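Long-range contact in sulfur carrier protein ThiS adenylyltransferase (Escherichia coli, PDB 1ZUD), which catalyses the ATP-dependent adenylation of the C-terminal glycine carboxyl group of the sulfur carrier protein ThiS in thiamin biosynthesis: residues 34-46 against 66-78. Numbering follows the deposited sequence.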
loop_
_atom_site.group_PDB
_atom_site.type_symbol
_atom_site.label_atom_id
_atom_site.label_comp_id
_atom_site.label_asym_id
_atom_site.label_seq_id
_atom_site.Cartn_x
_atom_site.Cartn_y
_atom_site.Cartn_z
ATOM N N ILE C 34 8.316 -10.266 -13.227
ATOM C CA ILE C 34 7.655 -11.415 -13.841
ATOM C C ILE C 34 6.159 -11.361 -13.511
ATOM O O ILE C 34 5.777 -11.545 -12.373
ATOM C CB ILE C 34 8.272 -12.707 -13.326
ATOM C CG1 ILE C 34 9.796 -12.638 -13.535
ATOM C CG2 ILE C 34 7.748 -13.880 -14.131
ATOM C CD1 ILE C 34 10.512 -13.840 -12.881
ATOM N N GLY C 35 5.324 -11.085 -14.523
ATOM C CA GLY C 35 3.893 -10.939 -14.303
ATOM C C GLY C 35 3.513 -9.476 -14.468
ATOM O O GLY C 35 3.994 -8.629 -13.756
ATOM N N LEU C 36 2.693 -9.163 -15.462
ATOM C CA LEU C 36 2.285 -7.772 -15.694
ATOM C C LEU C 36 0.782 -7.604 -15.437
ATOM O O LEU C 36 0.013 -7.100 -16.294
ATOM C CB LEU C 36 2.644 -7.355 -17.128
ATOM C CG LEU C 36 4.165 -7.325 -17.372
ATOM C CD1 LEU C 36 4.515 -7.055 -18.879
ATOM C CD2 LEU C 36 4.761 -6.256 -16.442
ATOM N N GLY C 37 0.389 -8.007 -14.228
ATOM C CA GLY C 37 -1.005 -7.959 -13.805
ATOM C C GLY C 37 -1.286 -6.935 -12.740
ATOM O O GLY C 37 -0.769 -5.829 -12.796
ATOM N N GLY C 38 -2.121 -7.282 -11.762
ATOM C CA GLY C 38 -2.428 -6.316 -10.716
ATOM C C GLY C 38 -1.194 -5.924 -9.889
ATOM O O GLY C 38 -1.056 -4.789 -9.366
ATOM N N LEU C 39 -0.276 -6.861 -9.718
ATOM C CA LEU C 39 0.913 -6.537 -8.908
ATOM C C LEU C 39 1.958 -5.859 -9.791
ATOM O O LEU C 39 2.626 -4.879 -9.425
ATOM C CB LEU C 39 1.574 -7.840 -8.378
ATOM C CG LEU C 39 0.762 -8.658 -7.382
ATOM C CD1 LEU C 39 1.460 -10.044 -7.132
ATOM C CD2 LEU C 39 0.708 -7.823 -6.051
ATOM N N GLY C 40 2.133 -6.458 -10.951
ATOM C CA GLY C 40 3.175 -5.997 -11.827
ATOM C C GLY C 40 2.987 -4.652 -12.481
ATOM O O GLY C 40 3.994 -3.943 -12.664
ATOM N N THR C 41 1.755 -4.304 -12.853
ATOM C CA THR C 41 1.621 -3.010 -13.532
ATOM C C THR C 41 1.979 -1.816 -12.607
ATOM O O THR C 41 2.725 -0.954 -13.037
ATOM C CB THR C 41 0.217 -2.835 -14.159
ATOM O OG1 THR C 41 -0.787 -3.018 -13.169
ATOM C CG2 THR C 41 0.011 -3.848 -15.265
ATOM N N PRO C 42 1.489 -1.747 -11.343
ATOM C CA PRO C 42 1.942 -0.564 -10.570
ATOM C C PRO C 42 3.426 -0.662 -10.244
ATOM O O PRO C 42 4.121 0.368 -10.216
ATOM C CB PRO C 42 1.122 -0.583 -9.293
ATOM C CG PRO C 42 0.605 -1.979 -9.224
ATOM C CD PRO C 42 0.510 -2.547 -10.584
ATOM N N ALA C 43 3.933 -1.869 -9.976
ATOM C CA ALA C 43 5.369 -1.950 -9.682
ATOM C C ALA C 43 6.193 -1.418 -10.863
ATOM O O ALA C 43 7.151 -0.645 -10.694
ATOM C CB ALA C 43 5.790 -3.406 -9.358
ATOM N N ALA C 44 5.823 -1.794 -12.068
ATOM C CA ALA C 44 6.597 -1.322 -13.217
ATOM C C ALA C 44 6.483 0.229 -13.383
ATOM O O ALA C 44 7.484 0.893 -13.676
ATOM C CB ALA C 44 6.117 -2.033 -14.512
ATOM N N LEU C 45 5.281 0.776 -13.192
ATOM C CA LEU C 45 5.056 2.221 -13.339
ATOM C C LEU C 45 5.961 2.961 -12.358
ATOM O O LEU C 45 6.621 3.913 -12.724
ATOM C CB LEU C 45 3.582 2.594 -13.037
ATOM C CG LEU C 45 2.681 2.529 -14.284
ATOM C CD1 LEU C 45 1.213 2.336 -13.870
ATOM C CD2 LEU C 45 2.923 3.783 -15.168
ATOM N N TYR C 46 5.959 2.543 -11.097
ATOM C CA TYR C 46 6.782 3.237 -10.084
ATOM C C TYR C 46 8.265 3.054 -10.282
ATOM O O TYR C 46 9.070 3.969 -9.997
ATOM C CB TYR C 46 6.389 2.804 -8.654
ATOM C CG TYR C 46 5.106 3.466 -8.219
ATOM C CD1 TYR C 46 3.898 2.746 -8.218
ATOM C CD2 TYR C 46 5.078 4.834 -7.937
ATOM C CE1 TYR C 46 2.686 3.376 -7.973
ATOM C CE2 TYR C 46 3.856 5.492 -7.647
ATOM C CZ TYR C 46 2.663 4.739 -7.676
ATOM O OH TYR C 46 1.470 5.338 -7.370
ATOM N N SER C 66 -11.690 -7.310 -18.670
ATOM C CA SER C 66 -11.798 -7.509 -17.219
ATOM C C SER C 66 -10.495 -7.196 -16.439
ATOM O O SER C 66 -10.501 -7.111 -15.214
ATOM C CB SER C 66 -12.251 -8.934 -16.920
ATOM O OG SER C 66 -11.198 -9.816 -17.217
ATOM N N ASN C 67 -9.392 -7.035 -17.148
ATOM C CA ASN C 67 -8.103 -6.649 -16.545
ATOM C C ASN C 67 -8.075 -5.212 -16.029
ATOM O O ASN C 67 -7.397 -4.899 -15.053
ATOM C CB ASN C 67 -6.979 -6.662 -17.599
ATOM C CG ASN C 67 -6.655 -8.046 -18.131
ATOM O OD1 ASN C 67 -5.905 -8.149 -19.093
ATOM N ND2 ASN C 67 -7.201 -9.109 -17.505
ATOM N N LEU C 68 -8.793 -4.330 -16.724
ATOM C CA LEU C 68 -8.723 -2.924 -16.449
ATOM C C LEU C 68 -9.110 -2.514 -15.047
ATOM O O LEU C 68 -8.631 -1.500 -14.576
ATOM C CB LEU C 68 -9.539 -2.138 -17.516
ATOM C CG LEU C 68 -9.119 -2.487 -18.986
ATOM C CD1 LEU C 68 -9.815 -1.510 -20.046
ATOM C CD2 LEU C 68 -7.569 -2.348 -19.153
ATOM N N GLN C 69 -9.926 -3.305 -14.368
ATOM C CA GLN C 69 -10.322 -2.952 -13.012
ATOM C C GLN C 69 -9.103 -2.900 -12.075
ATOM O O GLN C 69 -9.179 -2.315 -10.990
ATOM C CB GLN C 69 -11.354 -3.989 -12.533
ATOM C CG GLN C 69 -11.721 -3.964 -11.086
ATOM C CD GLN C 69 -11.008 -5.131 -10.344
ATOM O OE1 GLN C 69 -10.212 -5.848 -10.949
ATOM N NE2 GLN C 69 -11.301 -5.308 -9.072
ATOM N N ARG C 70 -7.982 -3.517 -12.457
ATOM C CA ARG C 70 -6.823 -3.478 -11.531
ATOM C C ARG C 70 -5.483 -3.312 -12.188
ATOM O O ARG C 70 -4.487 -3.069 -11.518
ATOM C CB ARG C 70 -6.801 -4.765 -10.646
ATOM C CG ARG C 70 -6.605 -6.057 -11.413
ATOM C CD ARG C 70 -7.069 -7.299 -10.642
ATOM N NE ARG C 70 -7.026 -8.482 -11.512
ATOM C CZ ARG C 70 -7.855 -8.660 -12.533
ATOM N NH1 ARG C 70 -8.804 -7.752 -12.781
ATOM N NH2 ARG C 70 -7.699 -9.697 -13.348
ATOM N N GLN C 71 -5.420 -3.473 -13.504
ATOM C CA GLN C 71 -4.133 -3.372 -14.209
ATOM C C GLN C 71 -4.095 -2.004 -14.873
ATOM O O GLN C 71 -4.372 -1.882 -16.083
ATOM C CB GLN C 71 -4.052 -4.517 -15.205
ATOM C CG GLN C 71 -4.099 -5.885 -14.413
ATOM C CD GLN C 71 -4.152 -7.116 -15.269
ATOM O OE1 GLN C 71 -3.777 -7.098 -16.441
ATOM N NE2 GLN C 71 -4.559 -8.229 -14.664
ATOM N N ILE C 72 -3.733 -1.019 -14.047
ATOM C CA ILE C 72 -3.713 0.425 -14.322
ATOM C C ILE C 72 -2.819 0.995 -15.390
ATOM O O ILE C 72 -2.895 2.192 -15.692
ATOM C CB ILE C 72 -3.424 1.226 -13.026
ATOM C CG1 ILE C 72 -1.981 0.965 -12.572
ATOM C CG2 ILE C 72 -4.435 0.852 -11.942
ATOM C CD1 ILE C 72 -1.628 1.623 -11.263
ATOM N N LEU C 73 -1.966 0.165 -15.957
ATOM C CA LEU C 73 -1.078 0.600 -17.008
ATOM C C LEU C 73 -1.780 0.513 -18.370
ATOM O O LEU C 73 -1.379 1.193 -19.296
ATOM C CB LEU C 73 0.152 -0.307 -17.019
ATOM C CG LEU C 73 1.342 -0.062 -17.932
ATOM C CD1 LEU C 73 1.813 1.391 -17.605
ATOM C CD2 LEU C 73 2.520 -1.123 -17.656
ATOM N N PHE C 74 -2.831 -0.305 -18.469
ATOM C CA PHE C 74 -3.535 -0.564 -19.728
ATOM C C PHE C 74 -4.814 0.262 -19.976
ATOM O O PHE C 74 -5.333 0.859 -19.070
ATOM C CB PHE C 74 -3.880 -2.056 -19.783
ATOM C CG PHE C 74 -2.718 -2.945 -19.426
ATOM C CD1 PHE C 74 -2.867 -3.981 -18.537
ATOM C CD2 PHE C 74 -1.465 -2.739 -20.026
ATOM C CE1 PHE C 74 -1.771 -4.819 -18.237
ATOM C CE2 PHE C 74 -0.381 -3.558 -19.744
ATOM C CZ PHE C 74 -0.545 -4.604 -18.842
ATOM N N THR C 75 -5.299 0.314 -21.210
ATOM C CA THR C 75 -6.528 1.054 -21.457
ATOM C C THR C 75 -7.427 0.246 -22.382
ATOM O O THR C 75 -7.067 -0.838 -22.874
ATOM C CB THR C 75 -6.266 2.431 -22.113
ATOM O OG1 THR C 75 -5.807 2.238 -23.444
ATOM C CG2 THR C 75 -5.233 3.225 -21.339
ATOM N N THR C 76 -8.622 0.765 -22.615
ATOM C CA THR C 76 -9.556 0.069 -23.469
ATOM C C THR C 76 -8.967 -0.091 -24.870
ATOM O O THR C 76 -9.253 -1.070 -25.547
ATOM C CB THR C 76 -10.937 0.837 -23.507
ATOM O OG1 THR C 76 -11.579 0.703 -22.238
ATOM C CG2 THR C 76 -11.883 0.245 -24.513
ATOM N N GLU C 77 -8.126 0.847 -25.292
ATOM C CA GLU C 77 -7.516 0.767 -26.622
ATOM C C GLU C 77 -6.488 -0.364 -26.719
ATOM O O GLU C 77 -6.082 -0.748 -27.812
ATOM C CB GLU C 77 -6.823 2.092 -26.999
ATOM C CG GLU C 77 -7.767 3.290 -27.143
ATOM C CD GLU C 77 -7.829 4.163 -25.883
ATOM O OE1 GLU C 77 -7.950 3.604 -24.760
ATOM O OE2 GLU C 77 -7.760 5.411 -26.022
ATOM N N ASP C 78 -6.056 -0.901 -25.588
ATOM C CA ASP C 78 -5.071 -1.960 -25.669
ATOM C C ASP C 78 -5.671 -3.340 -25.661
ATOM O O ASP C 78 -4.929 -4.307 -25.711
ATOM C CB ASP C 78 -4.103 -1.882 -24.490
ATOM C CG ASP C 78 -3.367 -0.556 -24.446
ATOM O OD1 ASP C 78 -2.852 -0.130 -25.498
ATOM O OD2 ASP C 78 -3.309 0.062 -23.359
HETATM O O HOH W 1 -2.952 -2.898 -9.472
#
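Thr41 holds OG1 between its own backbone N and carbonyl carbon (chi1 55°), which sets CG2 against the Phe74 ring, while Leu73 places CG anti to its backbone N (chi1 -175°), which brings CD1 up against Leu45. The glycine-rich turn after strand 30-34 and the helix 40-50 that follows it, in a Rossmann-type fold, meet the loop between strand 54-58 and helix 83-94. Gly38 and Arg70, one from each side, belong to the ATP site. Glycine suits position 40 because a CB there would clash with Gly35 O. A threonine suits its place beside the turn because it serves both ways: OG1 donates to Gly37 O at 2.8 Å, reaching that carbonyl from the face opposite to Thr41 N, whereas CG2 lies obliquely 3.6 Å from Phe74 CE1. The edge of the same ring meets Leu36 O, a buried carbonyl with no hydrogen-bonding partner. Gln71 lays its extended chain along the bare glycine backbone, CG 3.4 Å from Gly37 C, and its OE1 accepts from Lys83 NZ, another ATP-site residue. An alanine here would probably open a gap beside Gly37 and leave Lys83 NZ without this acceptor. Further along the helix the packing is apolar: the Leu45 and Leu73 side chains run alongside each other in opposite senses, Leu45 CD2 3.6 Å from Leu73 CD1, and one of two Ile72 conformers touches Leu45 and Pro42. At the nucleotide-site end a water joins the two backbones, donating to Gly38 O at 2.7 Å and to Arg70 O at 2.6 Å.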